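Local atomic coordinates of Lmo0547 protein (Listeria monocytogenes, PDB entry 4R9N), a protein that probably acts as a SorC-family transcriptional regulator, binding specific regulatory DNA and a carbohydrate, with the fragment here forming the putative sugar-binding domain. Residues 33-38 / 63-68; 112-117 / 137-142; 173-178 / 196-201; 215-220 / 240-245. All blocks are in the same frame, centred on the assembly; numbering follows the deposited sequence. Where two conformers were deposited one is given.

How the contacts relate
The four contacts follow one another along the chain, each closing before the next opens, and all lie in the putative sugar-binding domain, built round a seven-stranded parallel sheet of Rossmann-like type. Contact 4 is the buried one: it pairs strands 217-221 and 242-246, its centre about 9 Å from the chain's centre. Contact 1 joins helices 30-49 and 61-69; its centre is about 16 Å from that of contact 4, and L37 packs on V244. Contact 2, at the edge strand 110-111, touches contact 4 through G142 and I215. Contacts 1 and 2 thus attach helices and an edge loop to the sheet, while contact 3, its centre about 29 Å from that of contact 1, closes a peripheral hairpin region.

Contact 1. Residues 33-38 / 63-68; sequences ALNFLA and IRKFAN
K65 of helix 61-69 does most of the work here, laying its aliphatic chain across helix 30-49 and finishing with its ammonium on N35. Most of the contact is apolar. L34 and K65 cross at about a right angle, L34 CG meeting K65 CD at 3.8 Å and L34 CD2 resting 3.8 Å from K65 CE, so the leucine touches the lysine's CD and CE methylenes. At the root of that chain A38 CB packs on K65 CB at 3.7 Å and reaches the backbone too, with A38 CB 3.7 Å from F66 N. A small residue at the nearest point lets the backbones approach: A38 CA and F66 CA are 4.6 Å apart, and the short helix axes come within 8.9 Å, crossing at -52°.

The polar part is a single hydrogen bond, K65 NZ to N35 OD1, 2.8 Å long. The lysine runs straight until chi4 (-63°), where a bend swings NZ to the asparagine; the donor lies in the carbonyl plane, at a C=O...N angle of 145°. This bond lies at the margin, on partly exposed residues, whereas A38 and F66 are buried.

F66 then extends along helix 30-49 to touch A41 and L45, and its ring meets that of F70. On another side of helix 61-69, I63 and A67 lean on I99 of helix 96-107, and R64 makes a salt bridge with D102. Helix 30-49 in turn sets F36 and L37 on V23 of strand 19-23, so the pair belongs to the helical layer packed beside the parallel sheet.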
loop_
_atom_site.group_PDB
_atom_site.type_symbol
_atom_site.label_atom_id
_atom_site.label_comp_id
_atom_site.label_asym_id
_atom_site.label_seq_id
_atom_site.Cartn_x
_atom_site.Cartn_y
_atom_site.Cartn_z
ATOM N N ALA A 33 17.846 3.080 -5.153
ATOM C CA ALA A 33 17.444 2.322 -3.976
ATOM C C ALA A 33 15.999 1.785 -4.131
ATOM O O ALA A 33 15.713 0.634 -3.778
ATOM C CB ALA A 33 17.560 3.211 -2.762
ATOM N N LEU A 34 15.089 2.622 -4.646
ATOM C CA LEU A 34 13.698 2.180 -4.875
ATOM C C LEU A 34 13.605 0.977 -5.787
ATOM O O LEU A 34 12.833 0.050 -5.462
ATOM C CB LEU A 34 12.842 3.321 -5.426
ATOM C CG LEU A 34 11.401 3.014 -5.796
ATOM C CD1 LEU A 34 10.653 2.544 -4.597
ATOM C CD2 LEU A 34 10.724 4.284 -6.336
ATOM N N ASN A 35 14.346 0.947 -6.899
ATOM C CA ASN A 35 14.350 -0.229 -7.770
ATOM C C ASN A 35 14.916 -1.513 -7.105
ATOM O O ASN A 35 14.401 -2.607 -7.288
ATOM C CB ASN A 35 15.099 0.029 -9.084
ATOM C CG ASN A 35 14.400 1.078 -9.935
ATOM O OD1 ASN A 35 13.181 1.048 -10.070
ATOM N ND2 ASN A 35 15.140 2.047 -10.434
ATOM N N PHE A 36 15.979 -1.336 -6.332
ATOM C CA PHE A 36 16.583 -2.408 -5.622
ATOM C C PHE A 36 15.622 -2.917 -4.525
ATOM O O PHE A 36 15.458 -4.143 -4.371
ATOM C CB PHE A 36 17.897 -1.877 -4.997
ATOM C CG PHE A 36 18.649 -2.900 -4.230
ATOM C CD1 PHE A 36 19.031 -4.075 -4.815
ATOM C CD2 PHE A 36 18.932 -2.706 -2.905
ATOM C CE1 PHE A 36 19.719 -5.028 -4.091
ATOM C CE2 PHE A 36 19.652 -3.666 -2.191
ATOM C CZ PHE A 36 20.016 -4.823 -2.781
ATOM N N LEU A 37 14.982 -1.995 -3.805
ATOM C CA LEU A 37 13.940 -2.356 -2.793
ATOM C C LEU A 37 12.835 -3.168 -3.436
ATOM O O LEU A 37 12.437 -4.200 -2.890
ATOM C CB LEU A 37 13.397 -1.120 -2.135
ATOM C CG LEU A 37 12.317 -1.268 -1.097
ATOM C CD1 LEU A 37 12.787 -2.060 0.102
ATOM C CD2 LEU A 37 11.945 0.141 -0.639
ATOM N N ALA A 38 12.383 -2.755 -4.619
ATOM C CA ALA A 38 11.356 -3.526 -5.328
ATOM C C ALA A 38 11.781 -4.935 -5.675
ATOM O O ALA A 38 10.988 -5.904 -5.531
ATOM C CB ALA A 38 10.856 -2.779 -6.553
ATOM N N ILE A 63 4.450 -0.212 -5.652
ATOM C CA ILE A 63 3.819 -1.512 -5.944
ATOM C C ILE A 63 3.947 -1.906 -7.444
ATOM O O ILE A 63 4.106 -3.076 -7.742
ATOM C CB ILE A 63 2.378 -1.488 -5.467
ATOM C CG1 ILE A 63 2.410 -1.424 -3.915
ATOM C CG2 ILE A 63 1.642 -2.768 -5.856
ATOM C CD1 ILE A 63 1.108 -1.047 -3.389
ATOM N N ARG A 64 3.836 -0.933 -8.353
ATOM C CA ARG A 64 4.067 -1.215 -9.783
ATOM C C ARG A 64 5.482 -1.817 -10.013
ATOM O O ARG A 64 5.651 -2.833 -10.686
ATOM C CB ARG A 64 3.806 0.017 -10.600
ATOM C CG ARG A 64 4.146 -0.166 -12.062
ATOM C CD ARG A 64 2.990 -0.913 -12.709
ATOM N NE ARG A 64 3.309 -2.280 -12.884
ATOM C CZ ARG A 64 2.520 -3.186 -13.426
ATOM N NH1 ARG A 64 3.035 -4.395 -13.588
ATOM N NH2 ARG A 64 1.260 -2.906 -13.773
ATOM N N LYS A 65 6.503 -1.201 -9.409
ATOM C CA LYS A 65 7.838 -1.738 -9.472
ATOM C C LYS A 65 7.951 -3.165 -8.889
ATOM O O LYS A 65 8.577 -4.057 -9.465
ATOM C CB LYS A 65 8.821 -0.751 -8.815
ATOM C CG LYS A 65 9.082 0.482 -9.666
ATOM C CD LYS A 65 9.874 1.563 -8.936
ATOM C CE LYS A 65 10.105 2.805 -9.831
ATOM N NZ LYS A 65 10.925 2.438 -11.025
ATOM N N PHE A 66 7.377 -3.359 -7.720
ATOM C CA PHE A 66 7.287 -4.697 -7.100
ATOM C C PHE A 66 6.725 -5.689 -8.074
ATOM O O PHE A 66 7.255 -6.782 -8.276
ATOM C CB PHE A 66 6.453 -4.599 -5.832
ATOM C CG PHE A 66 6.016 -5.906 -5.257
ATOM C CD1 PHE A 66 6.875 -6.677 -4.478
ATOM C CD2 PHE A 66 4.729 -6.356 -5.465
ATOM C CE1 PHE A 66 6.434 -7.864 -3.920
ATOM C CE2 PHE A 66 4.304 -7.541 -4.922
ATOM C CZ PHE A 66 5.176 -8.298 -4.158
ATOM N N ALA A 67 5.602 -5.337 -8.661
ATOM C CA ALA A 67 4.974 -6.251 -9.637
ATOM C C ALA A 67 5.830 -6.530 -10.874
ATOM O O ALA A 67 5.870 -7.631 -11.356
ATOM C CB ALA A 67 3.584 -5.746 -10.006
ATOM N N ASN A 68 6.563 -5.546 -11.370
ATOM C CA ASN A 68 7.392 -5.736 -12.516
ATOM C C ASN A 68 8.507 -6.714 -12.158
ATOM O O ASN A 68 8.940 -7.489 -13.036
ATOM C CB ASN A 68 8.022 -4.367 -12.945
ATOM C CG ASN A 68 7.009 -3.422 -13.596
ATOM O OD1 ASN A 68 5.889 -3.783 -13.937
ATOM N ND2 ASN A 68 7.411 -2.192 -13.745
#

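Contact 2. Residues 112-117 / 137-142; sequences KYLYAP and EVLEEG
L114 and V138 join the loop that follows edge strand 110-111 to helix 133-143, at one rim of the Rossmann-like parallel sheet. The tight half of the contact is apolar. L114 CD1 sits 3.8 Å from V138 CG1, the two side chains meeting obliquely, while the other leucine branch goes to the next residue of the helix: L114 CD2 is 4.0 Å from L139 CD2, with these chains at about a right angle. One leucine therefore splits over two consecutive helix residues. V138 is divided as well. With CG1 anti to the backbone N (chi1 175°) and turned to L114, V138 CG2 is left for the loop, 3.6 Å from Y113 O and 4.0 Å from K112 CB, which links the two halves. Both L114 and V138 are buried; L114 also touches P82 and V138 touches I81, both of strand 79-82, so this half continues into the sheet's own packing.

The polar, more solvent-exposed side lies round K112 and E141, which cross at about a right angle. K112 is bent at chi2 and chi4, folding its chain past the carboxylate, so that a methylene comes close while the charged ends form only a long salt bridge, probably a modest attraction. K112 is partly exposed, yet E141 OE1 is buried by the contact and finds no hydrogen-bonding partner.

The loop backbone is held by N97, whose OD1 accepts from L114 N; Y115 centres an inverse gamma turn with a weak bond. In the lysine-glutamate pair, K112 CG lies 3.3 Å from E141 OE1, against 3.6 Å from K112 NZ to E141 OE1.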
loop_
_atom_site.group_PDB
_atom_site.type_symbol
_atom_site.label_atom_id
_atom_site.label_comp_id
_atom_site.label_asym_id
_atom_site.label_seq_id
_atom_site.Cartn_x
_atom_site.Cartn_y
_atom_site.Cartn_z
ATOM N N LYS A 112 -9.692 -10.830 -9.207
ATOM C CA LYS A 112 -10.940 -10.147 -9.359
ATOM C C LYS A 112 -10.638 -8.751 -9.862
ATOM O O LYS A 112 -9.539 -8.283 -9.772
ATOM C CB LYS A 112 -11.716 -10.117 -8.020
ATOM C CG LYS A 112 -12.188 -11.502 -7.537
ATOM C CD LYS A 112 -13.055 -12.176 -8.603
ATOM C CE LYS A 112 -14.067 -13.158 -8.024
ATOM N NZ LYS A 112 -13.346 -14.070 -7.105
ATOM N N TYR A 113 -11.628 -8.107 -10.457
ATOM C CA TYR A 113 -11.494 -6.743 -11.019
ATOM C C TYR A 113 -12.438 -5.867 -10.221
ATOM O O TYR A 113 -13.558 -6.292 -9.941
ATOM C CB TYR A 113 -11.931 -6.777 -12.499
ATOM C CG TYR A 113 -11.481 -5.589 -13.333
ATOM C CD1 TYR A 113 -10.198 -5.534 -13.868
ATOM C CD2 TYR A 113 -12.364 -4.515 -13.617
ATOM C CE1 TYR A 113 -9.807 -4.444 -14.651
ATOM C CE2 TYR A 113 -11.961 -3.425 -14.372
ATOM C CZ TYR A 113 -10.669 -3.415 -14.867
ATOM O OH TYR A 113 -10.211 -2.352 -15.535
ATOM N N LEU A 114 -12.028 -4.664 -9.891
ATOM C CA LEU A 114 -12.889 -3.759 -9.178
ATOM C C LEU A 114 -13.455 -2.848 -10.256
ATOM O O LEU A 114 -12.807 -1.992 -10.707
ATOM C CB LEU A 114 -12.099 -3.059 -8.062
ATOM C CG LEU A 114 -12.836 -2.348 -6.988
ATOM C CD1 LEU A 114 -14.119 -3.077 -6.542
ATOM C CD2 LEU A 114 -11.936 -2.104 -5.801
ATOM N N TYR A 115 -14.682 -3.139 -10.682
ATOM C CA TYR A 115 -15.357 -2.419 -11.753
ATOM C C TYR A 115 -15.828 -0.971 -11.318
ATOM O O TYR A 115 -17.069 -0.728 -11.236
ATOM C CB TYR A 115 -16.520 -3.336 -12.257
ATOM C CG TYR A 115 -16.059 -4.648 -12.990
ATOM C CD1 TYR A 115 -15.209 -4.597 -14.084
ATOM C CD2 TYR A 115 -16.490 -5.900 -12.601
ATOM C CE1 TYR A 115 -14.781 -5.746 -14.745
ATOM C CE2 TYR A 115 -16.058 -7.075 -13.261
ATOM C CZ TYR A 115 -15.194 -6.990 -14.329
ATOM O OH TYR A 115 -14.727 -8.119 -15.012
ATOM N N ALA A 116 -14.891 -0.035 -11.013
ATOM C CA ALA A 116 -15.276 1.294 -10.434
ATOM C C ALA A 116 -14.091 2.232 -10.361
ATOM O O ALA A 116 -12.942 1.760 -10.317
ATOM C CB ALA A 116 -15.880 1.107 -9.048
ATOM N N PRO A 117 -14.333 3.552 -10.359
ATOM C CA PRO A 117 -13.229 4.518 -10.139
ATOM C C PRO A 117 -12.751 4.543 -8.671
ATOM O O PRO A 117 -13.520 4.188 -7.781
ATOM C CB PRO A 117 -13.866 5.886 -10.465
ATOM C CG PRO A 117 -15.231 5.626 -10.876
ATOM C CD PRO A 117 -15.637 4.252 -10.445
ATOM N N GLU A 137 -19.205 -7.267 -3.893
ATOM C CA GLU A 137 -18.565 -8.542 -3.607
ATOM C C GLU A 137 -17.051 -8.481 -3.659
ATOM O O GLU A 137 -16.385 -9.119 -2.824
ATOM C CB GLU A 137 -19.051 -9.681 -4.485
ATOM C CG GLU A 137 -18.179 -10.961 -4.397
ATOM C CD GLU A 137 -17.970 -11.619 -2.992
ATOM O OE1 GLU A 137 -18.101 -11.007 -1.889
ATOM O OE2 GLU A 137 -17.616 -12.824 -2.994
ATOM N N VAL A 138 -16.495 -7.705 -4.584
ATOM C CA VAL A 138 -15.047 -7.562 -4.598
ATOM C C VAL A 138 -14.544 -6.772 -3.380
ATOM O O VAL A 138 -13.479 -7.121 -2.843
ATOM C CB VAL A 138 -14.588 -6.976 -5.939
ATOM C CG1 VAL A 138 -13.080 -6.711 -5.917
ATOM C CG2 VAL A 138 -14.916 -7.969 -7.061
ATOM N N LEU A 139 -15.247 -5.731 -2.954
ATOM C CA LEU A 139 -14.874 -5.052 -1.745
ATOM C C LEU A 139 -14.894 -6.015 -0.571
ATOM O O LEU A 139 -14.006 -5.961 0.273
ATOM C CB LEU A 139 -15.729 -3.821 -1.456
ATOM C CG LEU A 139 -15.638 -2.666 -2.460
ATOM C CD1 LEU A 139 -16.696 -1.597 -2.137
ATOM C CD2 LEU A 139 -14.221 -2.128 -2.476
ATOM N N GLU A 140 -15.950 -6.849 -0.449
ATOM C CA GLU A 140 -15.976 -7.773 0.685
ATOM C C GLU A 140 -14.862 -8.807 0.656
ATOM O O GLU A 140 -14.289 -9.167 1.693
ATOM C CB GLU A 140 -17.330 -8.467 0.759
ATOM C CG GLU A 140 -18.476 -7.525 1.108
ATOM C CD GLU A 140 -18.304 -6.849 2.459
ATOM O OE1 GLU A 140 -17.649 -7.416 3.395
ATOM O OE2 GLU A 140 -18.827 -5.728 2.569
ATOM N N GLU A 141 -14.539 -9.300 -0.525
ATOM C CA GLU A 141 -13.357 -10.168 -0.731
ATOM C C GLU A 141 -12.071 -9.487 -0.333
ATOM O O GLU A 141 -11.227 -10.105 0.333
ATOM C CB GLU A 141 -13.298 -10.682 -2.171
ATOM C CG GLU A 141 -14.375 -11.706 -2.435
ATOM C CD GLU A 141 -14.725 -11.980 -3.907
ATOM O OE1 GLU A 141 -14.172 -11.358 -4.847
ATOM O OE2 GLU A 141 -15.653 -12.808 -4.121
ATOM N N GLY A 142 -11.962 -8.174 -0.584
ATOM C CA GLY A 142 -10.753 -7.440 -0.146
ATOM C C GLY A 142 -10.598 -7.450 1.371
ATOM O O GLY A 142 -9.478 -7.458 1.922
#

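Contact 3. Residues 173-178 / 196-201; sequences EELRYK and AKTEIN
The side chains of E174 and T198 run antiparallel alongside each other, bringing the carboxylate of the helix residue to the threonine hydroxyl. T198 OG1 donates to E174 OE2 over 2.7 Å, meeting the oxygen's lone pair on the anti side. K178, one turn further along, approaches the same oxygen from the syn side: K178 NZ is 2.8 Å from E174 OE2 and 18° out of the carboxylate plane, closing a salt bridge. A water also donates to E174 OE2 at 2.6 Å and accepts from E199 N, so this one oxygen is gripped by three donors.

The lysine reaches across as well. Its chain, bent at chi2 and chi4, brings K178 NZ to K197 O at 2.7 Å, in the carbonyl plane, tying the ammonium to both segments. In T198, OG1 lies opposite the backbone N (T198 chi1 -173°), which places the hydroxyl at E174 and turns CG2 to L175; there T198 CG2 lies 4.2 Å from L175 CD2, with the two side chains at about a right angle. N201 ND2 donates to A196 O, while N201 OD1 accepts from F188 N of the hairpin 180-184/187-190.

The contact joins the end of helix 169-177 to the residues leading into the short, weakly bonded helix 199-202. In sequence between them comes that antiparallel hairpin, on which L175, A196 and I200 all rest, L175 and I200 meeting F188.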
loop_
_atom_site.group_PDB
_atom_site.type_symbol
_atom_site.label_atom_id
_atom_site.label_comp_id
_atom_site.label_asym_id
_atom_site.label_seq_id
_atom_site.Cartn_x
_atom_site.Cartn_y
_atom_site.Cartn_z
ATOM N N GLU A 173 -4.654 21.681 0.339
ATOM C CA GLU A 173 -4.853 22.596 1.431
ATOM C C GLU A 173 -5.905 22.100 2.425
ATOM O O GLU A 173 -5.745 22.268 3.603
ATOM C CB GLU A 173 -5.041 24.010 0.939
ATOM C CG GLU A 173 -3.718 24.538 0.365
ATOM C CD GLU A 173 -2.474 24.146 1.201
ATOM O OE1 GLU A 173 -2.581 24.066 2.446
ATOM O OE2 GLU A 173 -1.381 23.903 0.634
ATOM N N GLU A 174 -6.904 21.403 1.956
ATOM C CA GLU A 174 -7.872 20.759 2.854
ATOM C C GLU A 174 -7.175 19.738 3.755
ATOM O O GLU A 174 -7.352 19.745 4.992
ATOM C CB GLU A 174 -9.046 20.193 2.022
ATOM C CG GLU A 174 -9.916 19.143 2.681
ATOM C CD GLU A 174 -10.767 19.627 3.842
ATOM O OE1 GLU A 174 -10.695 20.817 4.215
ATOM O OE2 GLU A 174 -11.499 18.756 4.401
ATOM N N LEU A 175 -6.326 18.906 3.160
ATOM C CA LEU A 175 -5.593 17.889 3.905
ATOM C C LEU A 175 -4.689 18.494 4.941
ATOM O O LEU A 175 -4.705 18.033 6.066
ATOM C CB LEU A 175 -4.825 16.974 2.916
ATOM C CG LEU A 175 -5.720 16.206 1.923
ATOM C CD1 LEU A 175 -4.902 15.353 0.976
ATOM C CD2 LEU A 175 -6.656 15.247 2.638
ATOM N N ARG A 176 -3.939 19.565 4.596
ATOM C CA ARG A 176 -3.108 20.277 5.553
ATOM C C ARG A 176 -3.936 20.841 6.693
ATOM O O ARG A 176 -3.596 20.701 7.858
ATOM C CB ARG A 176 -2.337 21.450 4.876
ATOM C CG ARG A 176 -0.880 21.576 5.327
ATOM C CD ARG A 176 -0.039 22.519 4.459
ATOM N NE ARG A 176 1.209 21.862 4.003
ATOM C CZ ARG A 176 1.547 21.607 2.728
ATOM N NH1 ARG A 176 0.758 21.957 1.710
ATOM N NH2 ARG A 176 2.715 20.995 2.461
ATOM N N TYR A 177 -5.014 21.523 6.333
ATOM C CA TYR A 177 -5.870 22.128 7.314
ATOM C C TYR A 177 -6.398 21.085 8.286
ATOM O O TYR A 177 -6.588 21.383 9.467
ATOM C CB TYR A 177 -7.032 22.830 6.594
ATOM C CG TYR A 177 -8.010 23.516 7.528
ATOM C CD1 TYR A 177 -7.592 24.573 8.336
ATOM C CD2 TYR A 177 -9.347 23.115 7.599
ATOM C CE1 TYR A 177 -8.468 25.201 9.188
ATOM C CE2 TYR A 177 -10.248 23.773 8.433
ATOM C CZ TYR A 177 -9.788 24.797 9.232
ATOM O OH TYR A 177 -10.645 25.458 10.086
ATOM N N LYS A 178 -6.614 19.879 7.776
ATOM C CA LYS A 178 -7.105 18.743 8.589
ATOM C C LYS A 178 -5.985 17.922 9.252
ATOM O O LYS A 178 -6.224 16.841 9.777
ATOM C CB LYS A 178 -7.997 17.877 7.741
ATOM C CG LYS A 178 -9.336 18.492 7.306
ATOM C CD LYS A 178 -10.333 18.574 8.436
ATOM C CE LYS A 178 -11.621 19.290 8.010
ATOM N NZ LYS A 178 -12.525 18.557 7.039
ATOM N N ALA A 196 -8.620 11.053 8.510
ATOM C CA ALA A 196 -9.125 12.383 8.734
ATOM C C ALA A 196 -10.603 12.501 8.335
ATOM O O ALA A 196 -11.116 11.808 7.421
ATOM C CB ALA A 196 -8.292 13.432 8.006
ATOM N N LYS A 197 -11.294 13.407 9.033
ATOM C CA LYS A 197 -12.649 13.776 8.655
ATOM C C LYS A 197 -12.611 14.759 7.504
ATOM O O LYS A 197 -12.505 15.944 7.722
ATOM C CB LYS A 197 -13.367 14.404 9.841
ATOM C CG LYS A 197 -13.604 13.418 10.990
ATOM C CD LYS A 197 -14.684 14.001 11.897
ATOM C CE LYS A 197 -14.721 13.394 13.295
ATOM N NZ LYS A 197 -15.872 12.449 13.406
ATOM N N THR A 198 -12.696 14.248 6.297
ATOM C CA THR A 198 -12.512 15.034 5.108
ATOM C C THR A 198 -13.238 14.315 4.011
ATOM O O THR A 198 -13.330 13.074 3.996
ATOM C CB THR A 198 -10.999 15.315 4.784
ATOM O OG1 THR A 198 -10.904 16.231 3.696
ATOM C CG2 THR A 198 -10.251 14.065 4.382
ATOM N N GLU A 199 -13.820 15.118 3.139
ATOM C CA GLU A 199 -14.579 14.659 1.976
ATOM C C GLU A 199 -13.927 13.554 1.182
ATOM O O GLU A 199 -14.567 12.548 0.889
ATOM C CB GLU A 199 -14.846 15.855 1.023
ATOM C CG GLU A 199 -15.620 15.510 -0.255
ATOM C CD GLU A 199 -14.759 15.297 -1.506
ATOM O OE1 GLU A 199 -13.600 15.747 -1.573
ATOM O OE2 GLU A 199 -15.278 14.689 -2.471
ATOM N N ILE A 200 -12.664 13.747 0.791
ATOM C CA ILE A 200 -11.958 12.749 0.002
ATOM C C ILE A 200 -12.114 11.321 0.595
ATOM O O ILE A 200 -12.434 10.391 -0.129
ATOM C CB ILE A 200 -10.453 13.103 -0.236
ATOM C CG1 ILE A 200 -10.340 14.295 -1.223
ATOM C CG2 ILE A 200 -9.725 11.900 -0.814
ATOM C CD1 ILE A 200 -8.926 14.606 -1.688
ATOM N N ASN A 201 -11.894 11.148 1.885
ATOM C CA ASN A 201 -11.940 9.819 2.515
ATOM C C ASN A 201 -13.295 9.154 2.386
ATOM O O ASN A 201 -13.364 7.919 2.322
ATOM C CB ASN A 201 -11.512 9.808 3.992
ATOM C CG ASN A 201 -9.999 9.972 4.169
ATOM O OD1 ASN A 201 -9.220 9.703 3.218
ATOM N ND2 ASN A 201 -9.583 10.531 5.318
HETATM O O HOH W 1 -13.871 18.002 3.551
#

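Contact 4. Residues 215-220 / 240-245; sequences IPTVVA and IDVIVI
D241 reaches from the loop entering strand 242-246 to the start of strand 217-221, and its side chain can be followed outward. CB lies beside the carbonyl of V218, D241 CB to V218 O being 3.6 Å. D241 CG, which passes P216 O at 3.7 Å, lies opposite its own carbonyl carbon (chi1 -58°), and this turns the carboxylate to the neighbouring strand. At the tip D241 OD2 accepts from V218 N over 2.9 Å, through the anti lone pair; P216 O, another acceptor, is also near this oxygen but does not bond to it.

The backbone of the same residue answers: D241 N donates to V218 O at 2.9 Å, and V242 N donates to that oxygen too, so two consecutive N-H groups share one carbonyl just before regular parallel pairing begins. That pairing runs from A220 N to V242 O at 2.8 Å and from V244 N to A220 O at 2.9 Å.

V219 and V242 lie side by side on one face, under helix 30-49, with V219 CG2 3.9 Å from V242 CB. The other face carries A220, whose CB meets I240 CD1, and I240 and I243 reach L235 of helix 228-236. Strands 217-221 and 242-246 are parallel neighbours joined through that helix, which makes them a beta-alpha-beta crossover, the repeating unit of the Rossmann-like fold.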
loop_
_atom_site.group_PDB
_atom_site.type_symbol
_atom_site.label_atom_id
_atom_site.label_comp_id
_atom_site.label_asym_id
_atom_site.label_seq_id
_atom_site.Cartn_x
_atom_site.Cartn_y
_atom_site.Cartn_z
ATOM N N ILE A 215 -6.844 -6.983 8.571
ATOM C CA ILE A 215 -6.210 -7.996 7.721
ATOM C C ILE A 215 -5.040 -8.588 8.533
ATOM O O ILE A 215 -4.310 -7.845 9.147
ATOM C CB ILE A 215 -5.743 -7.379 6.385
ATOM C CG1 ILE A 215 -6.951 -7.059 5.507
ATOM C CG2 ILE A 215 -4.831 -8.314 5.614
ATOM C CD1 ILE A 215 -6.585 -6.263 4.256
ATOM N N PRO A 216 -4.892 -9.926 8.545
ATOM C CA PRO A 216 -3.895 -10.540 9.437
ATOM C C PRO A 216 -2.483 -10.069 9.187
ATOM O O PRO A 216 -1.745 -9.855 10.188
ATOM C CB PRO A 216 -4.025 -12.039 9.159
ATOM C CG PRO A 216 -5.430 -12.200 8.747
ATOM C CD PRO A 216 -5.812 -10.944 8.005
ATOM N N THR A 217 -2.090 -9.937 7.919
ATOM C CA THR A 217 -0.742 -9.482 7.606
ATOM C C THR A 217 -0.789 -8.403 6.560
ATOM O O THR A 217 -1.080 -8.661 5.373
ATOM C CB THR A 217 0.170 -10.599 7.099
ATOM O OG1 THR A 217 0.173 -11.714 8.027
ATOM C CG2 THR A 217 1.607 -10.085 6.834
ATOM N N VAL A 218 -0.450 -7.200 6.944
ATOM C CA VAL A 218 -0.384 -6.085 5.999
ATOM C C VAL A 218 1.115 -5.753 5.848
ATOM O O VAL A 218 1.815 -5.471 6.845
ATOM C CB VAL A 218 -1.127 -4.842 6.512
ATOM C CG1 VAL A 218 -0.829 -3.629 5.623
ATOM C CG2 VAL A 218 -2.603 -5.126 6.605
ATOM N N VAL A 219 1.588 -5.817 4.602
ATOM C CA VAL A 219 2.939 -5.515 4.275
ATOM C C VAL A 219 3.027 -4.160 3.618
ATOM O O VAL A 219 2.263 -3.903 2.677
ATOM C CB VAL A 219 3.459 -6.523 3.254
ATOM C CG1 VAL A 219 4.909 -6.197 2.948
ATOM C CG2 VAL A 219 3.306 -7.918 3.803
ATOM N N ALA A 220 3.887 -3.291 4.118
ATOM C CA ALA A 220 4.112 -2.007 3.497
ATOM C C ALA A 220 5.513 -1.893 2.934
ATOM O O ALA A 220 6.567 -2.340 3.558
ATOM C CB ALA A 220 3.838 -0.900 4.485
ATOM N N ILE A 240 0.321 -1.735 10.094
ATOM C CA ILE A 240 1.308 -2.461 9.299
ATOM C C ILE A 240 1.928 -3.522 10.171
ATOM O O ILE A 240 2.360 -3.275 11.290
ATOM C CB ILE A 240 2.431 -1.534 8.815
ATOM C CG1 ILE A 240 1.892 -0.559 7.800
ATOM C CG2 ILE A 240 3.650 -2.317 8.284
ATOM C CD1 ILE A 240 2.725 0.707 7.704
ATOM N N ASP A 241 2.085 -4.687 9.590
ATOM C CA ASP A 241 2.684 -5.865 10.255
ATOM C C ASP A 241 4.101 -6.179 9.799
ATOM O O ASP A 241 4.921 -6.666 10.594
ATOM C CB ASP A 241 1.776 -7.073 10.067
ATOM C CG ASP A 241 0.371 -6.825 10.611
ATOM O OD1 ASP A 241 0.272 -6.547 11.857
ATOM O OD2 ASP A 241 -0.639 -6.872 9.820
ATOM N N VAL A 242 4.401 -5.898 8.536
ATOM C CA VAL A 242 5.663 -6.253 7.949
ATOM C C VAL A 242 6.056 -5.031 7.107
ATOM O O VAL A 242 5.233 -4.476 6.284
ATOM C CB VAL A 242 5.510 -7.490 7.007
ATOM C CG1 VAL A 242 6.798 -7.750 6.237
ATOM C CG2 VAL A 242 5.028 -8.744 7.778
ATOM N N ILE A 243 7.258 -4.582 7.291
ATOM C CA ILE A 243 7.801 -3.522 6.439
ATOM C C ILE A 243 8.981 -3.981 5.671
ATOM O O ILE A 243 9.812 -4.811 6.176
ATOM C CB ILE A 243 8.222 -2.258 7.213
ATOM C CG1 ILE A 243 9.217 -2.532 8.328
ATOM C CG2 ILE A 243 7.009 -1.531 7.753
ATOM C CD1 ILE A 243 9.794 -1.223 8.834
ATOM N N VAL A 244 9.085 -3.497 4.442
ATOM C CA VAL A 244 10.228 -3.711 3.589
ATOM C C VAL A 244 10.732 -2.313 3.284
ATOM O O VAL A 244 10.019 -1.503 2.649
ATOM C CB VAL A 244 9.894 -4.451 2.269
ATOM C CG1 VAL A 244 11.164 -4.779 1.546
ATOM C CG2 VAL A 244 9.151 -5.753 2.580
ATOM N N ILE A 245 11.920 -2.012 3.806
ATOM C CA ILE A 245 12.551 -0.712 3.651
ATOM C C ILE A 245 14.053 -0.815 3.538
ATOM O O ILE A 245 14.636 -1.871 3.805
ATOM C CB ILE A 245 12.217 0.283 4.779
ATOM C CG1 ILE A 245 12.719 -0.228 6.115
ATOM C CG2 ILE A 245 10.710 0.615 4.801
ATOM C CD1 ILE A 245 12.576 0.843 7.209
HETATM O O HOH W 2 -2.942 -6.392 10.590
#